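Local coordinates for 11S globulin seed storage protein (Amaranthus hypochondriacus, PDB 3QAC) that probably serves as a seed storage protein, a nutrient reservoir of the 11S globulin family built from two cupin domains, at residues 139-144 / 319-324; 355-360 / 393-398. One frame throughout, in Å; residues are numbered along the deposited sequence.

Interaction 1 (139-144 / 319-324); sequences IFAMPA and RHLRLS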
loop_
_atom_site.group_PDB
_atom_site.type_symbol
_atom_site.label_atom_id
_atom_site.label_comp_id
_atom_site.label_asym_id
_atom_site.label_seq_id
_atom_site.Cartn_x
_atom_site.Cartn_y
_atom_site.Cartn_z
ATOM N N ILE A 139 25.185 -4.591 4.448
ATOM C CA ILE A 139 23.858 -4.005 4.269
ATOM C C ILE A 139 22.851 -4.688 5.179
ATOM O O ILE A 139 22.438 -5.821 4.941
ATOM C CB ILE A 139 23.346 -4.151 2.844
ATOM C CG1 ILE A 139 24.240 -3.396 1.875
ATOM C CG2 ILE A 139 21.939 -3.612 2.755
ATOM C CD1 ILE A 139 23.808 -1.980 1.662
ATOM N N PHE A 140 22.446 -3.962 6.203
ATOM C CA PHE A 140 21.555 -4.424 7.250
ATOM C C PHE A 140 20.126 -3.842 7.090
ATOM O O PHE A 140 19.944 -2.656 6.728
ATOM C CB PHE A 140 22.150 -3.923 8.552
ATOM C CG PHE A 140 21.883 -4.785 9.709
ATOM C CD1 PHE A 140 22.854 -5.655 10.172
ATOM C CD2 PHE A 140 20.671 -4.731 10.352
ATOM C CE1 PHE A 140 22.621 -6.471 11.261
ATOM C CE2 PHE A 140 20.428 -5.544 11.443
ATOM C CZ PHE A 140 21.411 -6.416 11.897
ATOM N N ALA A 141 19.113 -4.657 7.384
ATOM C CA ALA A 141 17.719 -4.202 7.326
ATOM C C ALA A 141 17.110 -4.069 8.705
ATOM O O ALA A 141 17.063 -5.038 9.453
ATOM C CB ALA A 141 16.882 -5.160 6.485
ATOM N N MET A 142 16.645 -2.869 9.039
ATOM C CA MET A 142 15.914 -2.615 10.280
ATOM C C MET A 142 14.412 -2.486 10.031
ATOM O O MET A 142 13.973 -1.519 9.421
ATOM C CB MET A 142 16.400 -1.310 10.932
ATOM C CG MET A 142 15.944 -1.151 12.373
ATOM S SD MET A 142 16.630 -2.455 13.435
ATOM C CE MET A 142 18.380 -2.232 13.157
ATOM N N PRO A 143 13.620 -3.461 10.496
ATOM C CA PRO A 143 12.166 -3.380 10.317
ATOM C C PRO A 143 11.626 -2.216 11.111
ATOM O O PRO A 143 12.268 -1.807 12.072
ATOM C CB PRO A 143 11.656 -4.684 10.932
ATOM C CG PRO A 143 12.857 -5.609 10.940
ATOM C CD PRO A 143 14.042 -4.721 11.135
ATOM N N ALA A 144 10.484 -1.679 10.694
ATOM C CA ALA A 144 9.865 -0.551 11.364
ATOM C C ALA A 144 9.688 -0.837 12.851
ATOM O O ALA A 144 9.320 -1.933 13.232
ATOM C CB ALA A 144 8.544 -0.239 10.728
ATOM N N ARG A 319 11.605 -8.990 2.116
ATOM C CA ARG A 319 10.265 -9.289 1.644
ATOM C C ARG A 319 9.309 -8.437 2.480
ATOM O O ARG A 319 8.298 -7.948 1.991
ATOM C CB ARG A 319 9.957 -10.784 1.807
ATOM C CG ARG A 319 8.904 -11.357 0.850
ATOM C CD ARG A 319 9.443 -12.602 0.107
ATOM N NE ARG A 319 10.405 -13.344 0.928
ATOM C CZ ARG A 319 11.401 -14.097 0.460
ATOM N NH1 ARG A 319 12.211 -14.703 1.315
ATOM N NH2 ARG A 319 11.605 -14.241 -0.849
ATOM N N HIS A 320 9.646 -8.244 3.743
ATOM C CA HIS A 320 8.788 -7.456 4.616
ATOM C C HIS A 320 8.984 -5.943 4.475
ATOM O O HIS A 320 8.011 -5.190 4.445
ATOM C CB HIS A 320 8.910 -7.900 6.074
ATOM C CG HIS A 320 7.923 -8.958 6.449
ATOM N ND1 HIS A 320 6.618 -8.667 6.793
ATOM C CD2 HIS A 320 8.037 -10.308 6.492
ATOM C CE1 HIS A 320 5.976 -9.794 7.054
ATOM N NE2 HIS A 320 6.814 -10.803 6.880
ATOM N N LEU A 321 10.232 -5.511 4.375
ATOM C CA LEU A 321 10.514 -4.092 4.229
ATOM C C LEU A 321 10.160 -3.555 2.849
ATOM O O LEU A 321 9.907 -2.373 2.706
ATOM C CB LEU A 321 11.975 -3.799 4.522
ATOM C CG LEU A 321 12.542 -4.320 5.837
ATOM C CD1 LEU A 321 13.497 -3.264 6.347
ATOM C CD2 LEU A 321 11.444 -4.603 6.837
ATOM N N ARG A 322 10.141 -4.421 1.840
ATOM C CA ARG A 322 9.945 -3.985 0.470
ATOM C C ARG A 322 10.997 -2.934 0.091
ATOM O O ARG A 322 10.708 -1.912 -0.546
ATOM C CB ARG A 322 8.526 -3.439 0.275
ATOM C CG ARG A 322 7.417 -4.465 0.554
ATOM C CD ARG A 322 6.039 -3.792 0.527
ATOM N NE ARG A 322 4.978 -4.649 1.063
ATOM C CZ ARG A 322 3.721 -4.251 1.271
ATOM N NH1 ARG A 322 3.353 -3.003 0.986
ATOM N NH2 ARG A 322 2.828 -5.103 1.765
ATOM N N LEU A 323 12.226 -3.179 0.508
ATOM C CA LEU A 323 13.331 -2.388 0.017
ATOM C C LEU A 323 14.344 -3.349 -0.559
ATOM O O LEU A 323 14.327 -4.565 -0.264
ATOM C CB LEU A 323 13.956 -1.573 1.137
ATOM C CG LEU A 323 12.940 -0.628 1.793
ATOM C CD1 LEU A 323 13.431 -0.129 3.108
ATOM C CD2 LEU A 323 12.608 0.539 0.864
ATOM N N SER A 324 15.216 -2.803 -1.395
ATOM C CA SER A 324 16.371 -3.531 -1.848
ATOM C C SER A 324 17.549 -2.581 -1.898
ATOM O O SER A 324 17.429 -1.408 -1.557
ATOM C CB SER A 324 16.109 -4.209 -3.194
ATOM O OG SER A 324 15.249 -3.433 -3.995
#

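Interaction 2 (355-360 / 393-398); sequences GRIQIV and DGFEWV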
loop_
_atom_site.group_PDB
_atom_site.type_symbol
_atom_site.label_atom_id
_atom_site.label_comp_id
_atom_site.label_asym_id
_atom_site.label_seq_id
_atom_site.Cartn_x
_atom_site.Cartn_y
_atom_site.Cartn_z
ATOM N N GLY A 355 32.486 10.098 -10.134
ATOM C CA GLY A 355 31.834 9.728 -11.372
ATOM C C GLY A 355 31.070 10.861 -12.019
ATOM O O GLY A 355 30.459 11.682 -11.330
ATOM N N ARG A 356 31.134 10.928 -13.345
ATOM C CA ARG A 356 30.242 11.801 -14.095
ATOM C C ARG A 356 28.912 11.052 -14.190
ATOM O O ARG A 356 28.793 10.003 -14.830
ATOM C CB ARG A 356 30.818 12.180 -15.478
ATOM C CG ARG A 356 29.786 12.469 -16.601
ATOM C CD ARG A 356 29.909 13.878 -17.230
ATOM N NE ARG A 356 29.765 14.948 -16.238
ATOM C CZ ARG A 356 29.585 16.244 -16.519
ATOM N NH1 ARG A 356 29.510 16.661 -17.783
ATOM N NH2 ARG A 356 29.470 17.131 -15.531
ATOM N N ILE A 357 27.920 11.587 -13.502
ATOM C CA ILE A 357 26.622 10.967 -13.476
ATOM C C ILE A 357 25.668 11.824 -14.264
ATOM O O ILE A 357 25.592 13.033 -14.080
ATOM C CB ILE A 357 26.140 10.753 -12.021
ATOM C CG1 ILE A 357 27.059 9.739 -11.331
ATOM C CG2 ILE A 357 24.698 10.267 -11.996
ATOM C CD1 ILE A 357 26.876 9.658 -9.844
ATOM N N GLN A 358 24.955 11.199 -15.180
ATOM C CA GLN A 358 23.951 11.935 -15.916
ATOM C C GLN A 358 22.585 11.236 -15.844
ATOM O O GLN A 358 22.474 10.007 -16.030
ATOM C CB GLN A 358 24.392 12.214 -17.357
ATOM C CG GLN A 358 23.431 13.169 -18.059
ATOM C CD GLN A 358 23.884 13.603 -19.442
ATOM O OE1 GLN A 358 24.718 12.951 -20.088
ATOM N NE2 GLN A 358 23.317 14.705 -19.912
ATOM N N ILE A 359 21.562 12.041 -15.551
ATOM C CA ILE A 359 20.222 11.556 -15.298
ATOM C C ILE A 359 19.242 12.333 -16.159
ATOM O O ILE A 359 19.331 13.564 -16.287
ATOM C CB ILE A 359 19.855 11.714 -13.814
ATOM C CG1 ILE A 359 20.908 11.045 -12.936
ATOM C CG2 ILE A 359 18.436 11.213 -13.531
ATOM C CD1 ILE A 359 20.647 11.213 -11.460
ATOM N N VAL A 360 18.320 11.592 -16.762
ATOM C CA VAL A 360 17.350 12.136 -17.691
ATOM C C VAL A 360 15.942 11.841 -17.194
ATOM O O VAL A 360 15.677 10.759 -16.648
ATOM C CB VAL A 360 17.510 11.474 -19.067
ATOM C CG1 VAL A 360 16.455 11.990 -20.055
ATOM C CG2 VAL A 360 18.917 11.677 -19.596
ATOM N N ASP A 393 40.049 7.240 -10.641
ATOM C CA ASP A 393 40.125 6.546 -9.373
ATOM C C ASP A 393 39.006 5.520 -9.222
ATOM O O ASP A 393 38.880 4.851 -8.199
ATOM C CB ASP A 393 40.096 7.550 -8.228
ATOM C CG ASP A 393 41.322 7.455 -7.357
ATOM O OD1 ASP A 393 42.409 7.168 -7.913
ATOM O OD2 ASP A 393 41.196 7.660 -6.126
ATOM N N GLY A 394 38.195 5.392 -10.262
ATOM C CA GLY A 394 37.033 4.539 -10.187
ATOM C C GLY A 394 35.909 5.251 -9.460
ATOM O O GLY A 394 36.003 6.430 -9.116
ATOM N N PHE A 395 34.838 4.521 -9.210
ATOM C CA PHE A 395 33.662 5.109 -8.599
ATOM C C PHE A 395 32.868 3.989 -7.961
ATOM O O PHE A 395 32.598 2.975 -8.595
ATOM C CB PHE A 395 32.823 5.844 -9.649
ATOM C CG PHE A 395 31.521 6.368 -9.121
ATOM C CD1 PHE A 395 30.335 5.693 -9.364
ATOM C CD2 PHE A 395 31.481 7.530 -8.374
ATOM C CE1 PHE A 395 29.141 6.186 -8.889
ATOM C CE2 PHE A 395 30.301 8.011 -7.889
ATOM C CZ PHE A 395 29.127 7.339 -8.142
ATOM N N GLU A 396 32.512 4.165 -6.699
ATOM C CA GLU A 396 31.840 3.117 -5.957
ATOM C C GLU A 396 30.686 3.716 -5.192
ATOM O O GLU A 396 30.815 4.761 -4.562
ATOM C CB GLU A 396 32.830 2.430 -5.019
ATOM C CG GLU A 396 34.162 2.196 -5.720
ATOM O OE1 GLU A 396 34.702 0.827 -3.891
ATOM O OE2 GLU A 396 36.280 1.289 -5.344
ATOM N N TRP A 397 29.549 3.046 -5.252
ATOM C CA TRP A 397 28.343 3.599 -4.689
ATOM C C TRP A 397 27.496 2.517 -4.046
ATOM O O TRP A 397 27.570 1.352 -4.418
ATOM C CB TRP A 397 27.542 4.233 -5.811
ATOM C CG TRP A 397 26.897 3.231 -6.736
ATOM C CD1 TRP A 397 25.624 2.750 -6.658
ATOM C CD2 TRP A 397 27.483 2.613 -7.889
ATOM N NE1 TRP A 397 25.376 1.881 -7.688
ATOM C CE2 TRP A 397 26.502 1.780 -8.461
ATOM C CE3 TRP A 397 28.741 2.688 -8.499
ATOM C CZ2 TRP A 397 26.743 1.017 -9.600
ATOM C CZ3 TRP A 397 28.977 1.938 -9.634
ATOM C CH2 TRP A 397 27.987 1.111 -10.172
ATOM N N VAL A 398 26.708 2.911 -3.062
ATOM C CA VAL A 398 25.618 2.082 -2.619
ATOM C C VAL A 398 24.307 2.732 -3.053
ATOM O O VAL A 398 24.123 3.951 -2.929
ATOM C CB VAL A 398 25.651 1.827 -1.110
ATOM C CG1 VAL A 398 24.376 1.123 -0.671
ATOM C CG2 VAL A 398 26.871 0.993 -0.736
#

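Interaction 1 (139-144 / 319-324)
Leu321 reaches across to the end of strand 138-142 with both of its methyl branches, which spread to different parts of it. Leu321 CD1 lies 3.9 Å from Ala141 CB and also rests on the backbone just beyond, 3.6 Å from Met142 O. The other branch, Leu321 CD2, meets the proline, 3.8 Å from Pro143 CA, with the ring atom CB slightly farther off. No hydrogen bond joins the two segments; the contact is van der Waals packing, mostly apolar, and the small methyl of Ala141 suits it by leaving room for a branched leucine. A chi1 of -52°, with CG anti to the carbonyl carbon, sends CG toward the strand end, and the fork there straddles the point where strand gives way to loop. A glycine here would probably leave Ala141 and Pro143 without their apolar mate and open a gap between helix and strand. Behind the side chain, the helix ends: Arg322 turns to positive phi, and Leu321 O accepts a hydrogen bond from Asn168 ND2. The helix comes from the C-terminal cupin domain to pack against a strand of the N-terminal one, where Met142 bonds through its backbone to Glu72 of strand 72-78, and Pro71, in the loop before that strand, also touches Leu321.

Interaction 2 (355-360 / 393-398)
Phe395 extends its ring toward strand 354-360, where Gly355 meets its near side and Ile357 its far end. CG stands anti to the backbone N (chi1 174°), which carries the ring away from its own strand and into the space between the two. There Phe395 CD2 comes to 3.3 Å from Gly355 N, which approaches the ring obliquely, and the same ring carbon, Phe395 CD2, is 3.7 Å from Gly355 CA. Glycine suits this position because a CB here would point toward the phenyl group and fall about 3.0 Å from Phe395 CD2, a clash. Two residues on, Ile357 runs across the phenylalanine at about a right angle, and its extended chain (chi2 168°) brings Ile357 CD1 to 3.7 Å from Phe395 CZ, again obliquely to the ring. The strands belong to the two different sheets of the C-terminal cupin domain, a jelly-roll beta-barrel, and the ring lies in the buried interior between them; the contact is van der Waals packing. Large apolar residues suit such an interior: Ile357 also packs on Met348, Phe368 and Ile386, and Phe395 on Cys350 and Ala390. Just before the ring, glycine again suits Gly394, whose positive phi would press a CB onto the oxygen before it. Backbone bonds from Gly355 to Leu372 and from Ile357 to Glu370 set strand 354-360 beside strand 366-373.

Interaction 1 comes first along the chain and closes before interaction 2 opens; their centres lie about 25 Å apart. The first joins the two cupin domains, with 139-144 in the N-terminal one and 319-324 in the C-terminal one, whereas the second lies wholly within the C-terminal domain and joins its two sheets. Strand 394-401 connects them: it supplies Phe395 to interaction 2, and farther along Val398 CG1 packs 3.9 Å from Ile139 CD1 of interaction 1, while its Lys401 bonds through the backbone to Ser324. One strand therefore runs from the interior of the second barrel to the interface with the first, so the packing within a domain continues into the packing between domains.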